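Local coordinates for protein octaprenyl-diphosphate synthase (Bacteroides thetaiotaomicron, PDB 3RMG) that probably acts as a magnesium-dependent prenyltransferase that builds isoprenoid diphosphates, at residues A[131-145]-A[173-187]. Sequence-based numbering, arbitrary orientation.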
ATOM      1  N   ASN A 131      17.434   6.394  -6.906  1.00 44.00           N
ATOM      2  CA  ASN A 131      18.445   5.658  -6.149  1.00 44.25           C
ATOM      3  C   ASN A 131      17.899   4.306  -5.686  1.00 46.40           C
ATOM      4  O   ASN A 131      16.905   4.245  -4.963  1.00 48.85           O
ATOM      5  CB  ASN A 131      18.966   6.511  -4.979  1.00 43.33           C
ATOM      6  CG  ASN A 131      20.082   5.835  -4.196  1.00 48.30           C
ATOM      7  OD1 ASN A 131      20.125   4.611  -4.073  1.00 64.13           O
ATOM      8  ND2 ASN A 131      20.988   6.638  -3.653  1.00 56.15           N
ATOM      9  N   TYR A 132      18.552   3.229  -6.121  1.00 49.43           N
ATOM     10  CA  TYR A 132      18.042   1.864  -5.922  1.00 48.84           C
ATOM     11  C   TYR A 132      17.983   1.477  -4.458  1.00 47.80           C
ATOM     12  O   TYR A 132      16.991   0.884  -3.983  1.00 46.86           O
ATOM     13  CB  TYR A 132      18.906   0.841  -6.681  1.00 41.75           C
ATOM     14  CG  TYR A 132      18.575   0.744  -8.162  1.00 54.51           C
ATOM     15  CD1 TYR A 132      17.338   0.270  -8.589  1.00 51.38           C
ATOM     16  CD2 TYR A 132      19.498   1.124  -9.128  1.00 65.44           C
ATOM     17  CE1 TYR A 132      17.023   0.188  -9.932  1.00 64.78           C
ATOM     18  CE2 TYR A 132      19.196   1.039 -10.482  1.00 75.00           C
ATOM     19  CZ  TYR A 132      17.957   0.572 -10.877  1.00 78.00           C
ATOM     20  OH  TYR A 132      17.656   0.490 -12.220  1.00 81.03           O
ATOM     21  N   GLU A 133      19.060   1.800  -3.752  1.00 47.79           N
ATOM     22  CA  GLU A 133      19.185   1.475  -2.344  1.00 43.89           C
ATOM     23  C   GLU A 133      18.059   2.129  -1.573  1.00 43.36           C
ATOM     24  O   GLU A 133      17.464   1.530  -0.667  1.00 47.08           O
ATOM     25  CB  GLU A 133      20.529   1.945  -1.832  1.00 47.66           C
ATOM     26  CG  GLU A 133      21.675   1.448  -2.711  1.00 58.47           C
ATOM     27  CD  GLU A 133      22.971   1.299  -1.953  1.00 77.49           C
ATOM     28  OE1 GLU A 133      22.965   0.645  -0.884  1.00 86.78           O
ATOM     29  OE2 GLU A 133      23.998   1.829  -2.430  1.00 89.39           O
ATOM     30  N   ILE A 134      17.736   3.350  -1.959  1.00 37.77           N
ATOM     31  CA  ILE A 134      16.700   4.076  -1.262  1.00 41.20           C
ATOM     32  C   ILE A 134      15.380   3.419  -1.591  1.00 40.56           C
ATOM     33  O   ILE A 134      14.505   3.283  -0.736  1.00 45.31           O
ATOM     34  CB  ILE A 134      16.688   5.557  -1.654  1.00 38.20           C
ATOM     35  CG1 ILE A 134      17.898   6.262  -1.028  1.00 37.10           C
ATOM     36  CG2 ILE A 134      15.398   6.183  -1.225  1.00 35.75           C
ATOM     37  CD1 ILE A 134      18.097   7.714  -1.511  1.00 39.37           C
ATOM     38  N   ILE A 135      15.236   3.000  -2.840  1.00 41.95           N
ATOM     39  CA  ILE A 135      14.051   2.262  -3.238  1.00 44.44           C
ATOM     40  C   ILE A 135      13.978   0.951  -2.451  1.00 42.50           C
ATOM     41  O   ILE A 135      12.948   0.595  -1.894  1.00 37.80           O
ATOM     42  CB  ILE A 135      14.034   2.017  -4.758  1.00 44.23           C
ATOM     43  CG1 ILE A 135      13.910   3.369  -5.491  1.00 41.22           C
ATOM     44  CG2 ILE A 135      12.876   1.100  -5.130  1.00 49.96           C
ATOM     45  CD1 ILE A 135      14.037   3.304  -6.999  1.00 38.60           C
ATOM     46  N   ARG A 136      15.097   0.246  -2.393  1.00 46.05           N
ATOM     47  CA  ARG A 136      15.174  -0.957  -1.589  1.00 48.67           C
ATOM     48  C   ARG A 136      14.815  -0.668  -0.129  1.00 46.11           C
ATOM     49  O   ARG A 136      14.046  -1.409   0.486  1.00 50.96           O
ATOM     50  CB  ARG A 136      16.575  -1.560  -1.686  1.00 44.19           C
ATOM     51  CG  ARG A 136      16.620  -3.056  -1.460  1.00 51.86           C
ATOM     52  CD  ARG A 136      17.556  -3.707  -2.468  1.00 60.62           C
ATOM     53  NE  ARG A 136      18.722  -2.868  -2.740  1.00 64.18           N
ATOM     54  CZ  ARG A 136      19.426  -2.896  -3.868  1.00 66.53           C
ATOM     55  NH1 ARG A 136      19.090  -3.725  -4.846  1.00 71.51           N
ATOM     56  NH2 ARG A 136      20.471  -2.095  -4.022  1.00 65.23           N
ATOM     57  N   LEU A 137      15.362   0.413   0.423  1.00 45.58           N
ATOM     58  CA  LEU A 137      15.151   0.728   1.832  1.00 40.96           C
ATOM     59  C   LEU A 137      13.674   0.997   2.114  1.00 39.55           C
ATOM     60  O   LEU A 137      13.103   0.495   3.077  1.00 40.57           O
ATOM     61  CB  LEU A 137      16.026   1.919   2.257  1.00 43.93           C
ATOM     62  CG  LEU A 137      15.720   2.629   3.583  1.00 49.02           C
ATOM     63  CD1 LEU A 137      16.888   3.465   4.054  1.00 43.21           C
ATOM     64  CD2 LEU A 137      14.502   3.515   3.433  1.00 55.03           C
ATOM     65  N   VAL A 138      13.045   1.800   1.274  1.00 40.05           N
ATOM     66  CA  VAL A 138      11.670   2.162   1.547  1.00 39.82           C
ATOM     67  C   VAL A 138      10.765   0.960   1.357  1.00 44.29           C
ATOM     68  O   VAL A 138       9.835   0.732   2.145  1.00 39.73           O
ATOM     69  CB  VAL A 138      11.179   3.268   0.621  1.00 41.42           C
ATOM     70  CG1 VAL A 138       9.685   3.460   0.824  1.00 41.01           C
ATOM     71  CG2 VAL A 138      11.937   4.553   0.898  1.00 38.12           C
ATOM     72  N   SER A 139      11.011   0.189   0.300  1.00 39.22           N
ATOM     73  CA  SER A 139      10.114  -0.930   0.058  1.00 43.47           C
ATOM     74  C   SER A 139      10.273  -1.973   1.166  1.00 46.77           C
ATOM     75  O   SER A 139       9.283  -2.402   1.759  1.00 44.99           O
ATOM     76  CB  SER A 139      10.265  -1.518  -1.364  1.00 45.54           C
ATOM     77  OG  SER A 139      11.530  -2.131  -1.582  1.00 41.23           O
ATOM     78  N   SER A 140      11.506  -2.360   1.484  1.00 47.37           N
ATOM     79  CA  SER A 140      11.670  -3.381   2.521  1.00 49.71           C
ATOM     80  C   SER A 140      11.116  -2.905   3.857  1.00 46.78           C
ATOM     81  O   SER A 140      10.545  -3.687   4.610  1.00 51.51           O
ATOM     82  CB  SER A 140      13.122  -3.837   2.656  1.00 46.16           C
ATOM     83  OG  SER A 140      13.924  -2.789   3.139  1.00 63.09           O
ATOM     84  N   LEU A 141      11.256  -1.618   4.145  1.00 46.21           N
ATOM     85  CA  LEU A 141      10.675  -1.065   5.365  1.00 45.83           C
ATOM     86  C   LEU A 141       9.169  -1.219   5.331  1.00 48.93           C
ATOM     87  O   LEU A 141       8.551  -1.581   6.333  1.00 56.29           O
ATOM     88  CB  LEU A 141      11.038   0.414   5.542  1.00 49.50           C
ATOM     89  CG  LEU A 141      10.390   1.083   6.754  1.00 47.22           C
ATOM     90  CD1 LEU A 141      11.016   0.525   8.009  1.00 43.88           C
ATOM     91  CD2 LEU A 141      10.525   2.606   6.726  1.00 47.33           C
ATOM     92  N   GLY A 142       8.568  -0.924   4.182  1.00 48.36           N
ATOM     93  CA  GLY A 142       7.135  -1.126   4.018  1.00 42.69           C
ATOM     94  C   GLY A 142       6.778  -2.553   4.406  1.00 50.43           C
ATOM     95  O   GLY A 142       5.830  -2.795   5.158  1.00 41.87           O
ATOM     96  N   GLN A 143       7.550  -3.508   3.898  1.00 50.23           N
ATOM     97  CA  GLN A 143       7.368  -4.900   4.278  1.00 56.44           C
ATOM     98  C   GLN A 143       7.410  -5.058   5.802  1.00 57.71           C
ATOM     99  O   GLN A 143       6.417  -5.440   6.422  1.00 57.07           O
ATOM    100  CB  GLN A 143       8.442  -5.777   3.645  1.00 54.02           C
ATOM    101  CG  GLN A 143       8.111  -6.289   2.283  1.00 61.03           C
ATOM    102  CD  GLN A 143       8.755  -7.630   2.023  1.00 62.79           C
ATOM    103  OE1 GLN A 143       8.115  -8.553   1.516  1.00 68.89           O
ATOM    104  NE2 GLN A 143      10.019  -7.756   2.391  1.00 63.95           N
ATOM    105  N   LYS A 144       8.560  -4.751   6.396  1.00 56.46           N
ATOM    106  CA  LYS A 144       8.735  -4.883   7.850  1.00 58.12           C
ATOM    107  C   LYS A 144       7.538  -4.379   8.651  1.00 54.09           C
ATOM    108  O   LYS A 144       6.959  -5.128   9.434  1.00 61.45           O
ATOM    109  CB  LYS A 144      10.010  -4.182   8.327  1.00 55.68           C
ATOM    110  CG  LYS A 144      10.190  -4.228   9.853  1.00 64.99           C
ATOM    111  CD  LYS A 144      11.323  -3.322  10.333  1.00 64.67           C
ATOM    112  CE  LYS A 144      12.693  -3.836   9.892  1.00 67.99           C
ATOM    113  NZ  LYS A 144      13.697  -2.732   9.764  1.00 67.40           N
ATOM    114  N   LEU A 145       7.161  -3.119   8.456  1.00 51.31           N
ATOM    115  CA  LEU A 145       6.027  -2.556   9.177  1.00 54.03           C
ATOM    116  C   LEU A 145       4.760  -3.400   9.018  1.00 59.27           C
ATOM    117  O   LEU A 145       4.063  -3.685   9.995  1.00 64.34           O
ATOM    118  CB  LEU A 145       5.751  -1.114   8.749  1.00 49.31           C
ATOM    119  CG  LEU A 145       6.837  -0.069   9.043  1.00 57.89           C
ATOM    120  CD1 LEU A 145       6.400   1.314   8.561  1.00 50.13           C
ATOM    121  CD2 LEU A 145       7.189  -0.023  10.527  1.00 61.79           C
ATOM    122  N   LYS A 173       9.471  -0.882  14.623  1.00 50.28           N
ATOM    123  CA  LYS A 173       8.479   0.055  14.170  1.00 48.42           C
ATOM    124  C   LYS A 173       8.871   1.527  14.183  1.00 47.90           C
ATOM    125  O   LYS A 173       9.389   2.026  13.232  1.00 45.18           O
ATOM    126  CB  LYS A 173       7.210  -0.156  14.961  1.00 54.15           C
ATOM    127  CG  LYS A 173       5.983   0.453  14.370  1.00 63.43           C
ATOM    128  CD  LYS A 173       4.801   0.131  15.250  1.00 73.71           C
ATOM    129  CE  LYS A 173       3.675   1.112  15.083  1.00 71.46           C
ATOM    130  NZ  LYS A 173       2.973   1.294  16.351  1.00 74.33           N
ATOM    131  N   THR A 174       8.640   2.221  15.278  1.00 42.80           N
ATOM    132  CA  THR A 174       8.949   3.630  15.314  1.00 44.74           C
ATOM    133  C   THR A 174      10.391   3.953  15.101  1.00 42.08           C
ATOM    134  O   THR A 174      10.703   4.823  14.357  1.00 46.60           O
ATOM    135  CB  THR A 174       8.502   4.262  16.606  1.00 44.55           C
ATOM    136  OG1 THR A 174       7.122   4.514  16.509  1.00 52.25           O
ATOM    137  CG2 THR A 174       9.157   5.569  16.815  1.00 42.16           C
ATOM    138  N   ALA A 175      11.269   3.225  15.737  1.00 35.88           N
ATOM    139  CA  ALA A 175      12.700   3.447  15.593  1.00 36.24           C
ATOM    140  C   ALA A 175      13.177   2.986  14.223  1.00 38.54           C
ATOM    141  O   ALA A 175      14.177   3.499  13.694  1.00 41.28           O
ATOM    142  CB  ALA A 175      13.470   2.747  16.710  1.00 35.12           C
ATOM    143  N   ALA A 176      12.459   2.024  13.637  1.00 41.75           N
ATOM    144  CA  ALA A 176      12.790   1.564  12.290  1.00 36.50           C
ATOM    145  C   ALA A 176      12.566   2.697  11.306  1.00 37.36           C
ATOM    146  O   ALA A 176      13.345   2.871  10.374  1.00 40.76           O
ATOM    147  CB  ALA A 176      11.977   0.347  11.908  1.00 35.88           C
ATOM    148  N   LEU A 177      11.516   3.484  11.535  1.00 37.46           N
ATOM    149  CA  LEU A 177      11.231   4.635  10.682  1.00 40.90           C
ATOM    150  C   LEU A 177      12.295   5.729  10.840  1.00 43.43           C
ATOM    151  O   LEU A 177      12.822   6.238   9.847  1.00 43.36           O
ATOM    152  CB  LEU A 177       9.844   5.209  10.986  1.00 43.45           C
ATOM    153  CG  LEU A 177       9.388   6.397  10.128  1.00 54.04           C
ATOM    154  CD1 LEU A 177       9.458   6.073   8.638  1.00 46.17           C
ATOM    155  CD2 LEU A 177       7.970   6.827  10.515  1.00 58.41           C
ATOM    156  N   PHE A 178      12.602   6.108  12.082  1.00 37.46           N
ATOM    157  CA  PHE A 178      13.658   7.087  12.306  1.00 37.85           C
ATOM    158  C   PHE A 178      15.012   6.620  11.724  1.00 37.13           C
ATOM    159  O   PHE A 178      15.726   7.406  11.119  1.00 34.55           O
ATOM    160  CB  PHE A 178      13.794   7.437  13.786  1.00 34.31           C
ATOM    161  CG  PHE A 178      12.799   8.459  14.267  1.00 42.09           C
ATOM    162  CD1 PHE A 178      11.513   8.080  14.636  1.00 38.66           C
ATOM    163  CD2 PHE A 178      13.154   9.800  14.364  1.00 44.72           C
ATOM    164  CE1 PHE A 178      10.597   9.023  15.092  1.00 44.67           C
ATOM    165  CE2 PHE A 178      12.254  10.746  14.816  1.00 45.74           C
ATOM    166  CZ  PHE A 178      10.969  10.356  15.182  1.00 50.91           C
ATOM    167  N   ALA A 179      15.362   5.354  11.910  1.00 36.70           N
ATOM    168  CA  ALA A 179      16.604   4.812  11.333  1.00 35.50           C
ATOM    169  C   ALA A 179      16.551   4.903   9.814  1.00 36.56           C
ATOM    170  O   ALA A 179      17.530   5.278   9.164  1.00 41.53           O
ATOM    171  CB  ALA A 179      16.810   3.361  11.763  1.00 34.74           C
ATOM    172  N   ALA A 180      15.396   4.578   9.244  1.00 38.64           N
ATOM    173  CA  ALA A 180      15.227   4.640   7.803  1.00 36.88           C
ATOM    174  C   ALA A 180      15.418   6.073   7.326  1.00 40.71           C
ATOM    175  O   ALA A 180      16.097   6.329   6.327  1.00 37.68           O
ATOM    176  CB  ALA A 180      13.857   4.104   7.394  1.00 40.55           C
ATOM    177  N   CYS A 181      14.838   7.025   8.051  1.00 36.11           N
ATOM    178  CA  CYS A 181      15.005   8.420   7.663  1.00 35.97           C
ATOM    179  C   CYS A 181      16.479   8.811   7.571  1.00 38.93           C
ATOM    180  O   CYS A 181      16.927   9.372   6.563  1.00 40.80           O
ATOM    181  CB  CYS A 181      14.264   9.330   8.645  1.00 41.75           C
ATOM    182  SG  CYS A 181      12.455   9.248   8.420  1.00 48.08           S
ATOM    183  N   ALA A 182      17.232   8.526   8.629  1.00 32.85           N
ATOM    184  CA  ALA A 182      18.636   8.897   8.677  1.00 33.92           C
ATOM    185  C   ALA A 182      19.436   8.136   7.602  1.00 31.80           C
ATOM    186  O   ALA A 182      20.205   8.731   6.869  1.00 37.05           O
ATOM    187  CB  ALA A 182      19.193   8.628  10.068  1.00 32.85           C
ATOM    188  N   GLU A 183      19.216   6.828   7.497  1.00 28.92           N
ATOM    189  CA  GLU A 183      19.899   5.996   6.499  1.00 32.19           C
ATOM    190  C   GLU A 183      19.670   6.506   5.083  1.00 34.17           C
ATOM    191  O   GLU A 183      20.613   6.644   4.294  1.00 39.47           O
ATOM    192  CB  GLU A 183      19.447   4.531   6.599  1.00 27.86           C
ATOM    193  CG  GLU A 183      20.325   3.579   5.758  1.00 38.28           C
ATOM    194  CD  GLU A 183      19.899   2.127   5.857  1.00 44.60           C
ATOM    195  OE1 GLU A 183      20.629   1.278   5.322  1.00 53.13           O
ATOM    196  OE2 GLU A 183      18.851   1.831   6.481  1.00 42.77           O
ATOM    197  N   ALA A 184      18.413   6.778   4.762  1.00 33.47           N
ATOM    198  CA  ALA A 184      18.055   7.355   3.468  1.00 37.10           C
ATOM    199  C   ALA A 184      18.716   8.719   3.268  1.00 40.02           C
ATOM    200  O   ALA A 184      19.158   9.053   2.157  1.00 37.69           O
ATOM    201  CB  ALA A 184      16.532   7.483   3.349  1.00 37.02           C
ATOM    202  N   ALA A 185      18.793   9.513   4.337  1.00 36.11           N
ATOM    203  CA  ALA A 185      19.455  10.816   4.225  1.00 38.80           C
ATOM    204  C   ALA A 185      20.885  10.647   3.706  1.00 35.22           C
ATOM    205  O   ALA A 185      21.290  11.368   2.808  1.00 42.01           O
ATOM    206  CB  ALA A 185      19.439  11.584   5.563  1.00 30.92           C
ATOM    207  N   ALA A 186      21.630   9.691   4.266  1.00 33.19           N
ATOM    208  CA  ALA A 186      23.023   9.416   3.847  1.00 38.48           C
ATOM    209  C   ALA A 186      23.148   8.835   2.428  1.00 36.61           C
ATOM    210  O   ALA A 186      23.942   9.302   1.633  1.00 43.94           O
ATOM    211  CB  ALA A 186      23.740   8.484   4.868  1.00 31.31           C
ATOM    212  N   LEU A 187      22.382   7.800   2.117  1.00 36.82           N
ATOM    213  CA  LEU A 187      22.348   7.299   0.752  1.00 37.92           C
ATOM    214  C   LEU A 187      22.076   8.417  -0.270  1.00 40.29           C
ATOM    215  O   LEU A 187      22.655   8.423  -1.362  1.00 39.51           O
ATOM    216  CB  LEU A 187      21.295   6.203   0.606  1.00 36.82           C
ATOM    217  CG  LEU A 187      21.566   4.909   1.374  1.00 36.57           C
ATOM    218  CD1 LEU A 187      20.266   4.107   1.524  1.00 28.92           C
ATOM    219  CD2 LEU A 187      22.672   4.095   0.729  1.00 32.76           C
TER
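Leu137 anchors the apolar contact as a knob among Ala180, Glu183, Ala184 and Leu187. With CG anti to the backbone N (chi1 165°), it aims its two methyls at the other helix: CD2 lies 4.1 Å from Ala180 CB, while CD1 lies 3.7 Å from Ala184 N. One turn on, Leu141 splits its branches, CD1 against Ala176 CB (4.0 Å) and CD2 against Ala180 CB (3.7 Å), and crosses Leu177 at about a right angle. Ile134 slides antiparallel past Leu187, and Ile134 CG1 lies 3.8 Å from Leu187 CB; an alanine here would probably open a gap beside Leu187 and Ala184 and leave the Leu187 side chain freer to turn.

Polar side chains line the margin of this seam. The extended Glu183 runs alongside Leu137, its OE2 3.5 Å from Leu137 CD1, and Glu133 crosses Leu187 at about a right angle, its OE1 3.8 Å from Leu187 CD2. Asn131 N-caps its helix through weak bonds from Glu133 N and Ile134 N to OD1.

The segments 132-145 and 174-187 run antiparallel (170°). With helix 67-90, which packs on Leu141 and Leu177, these helices form part of the all-helical bundle characteristic of the isoprenoid synthase fold.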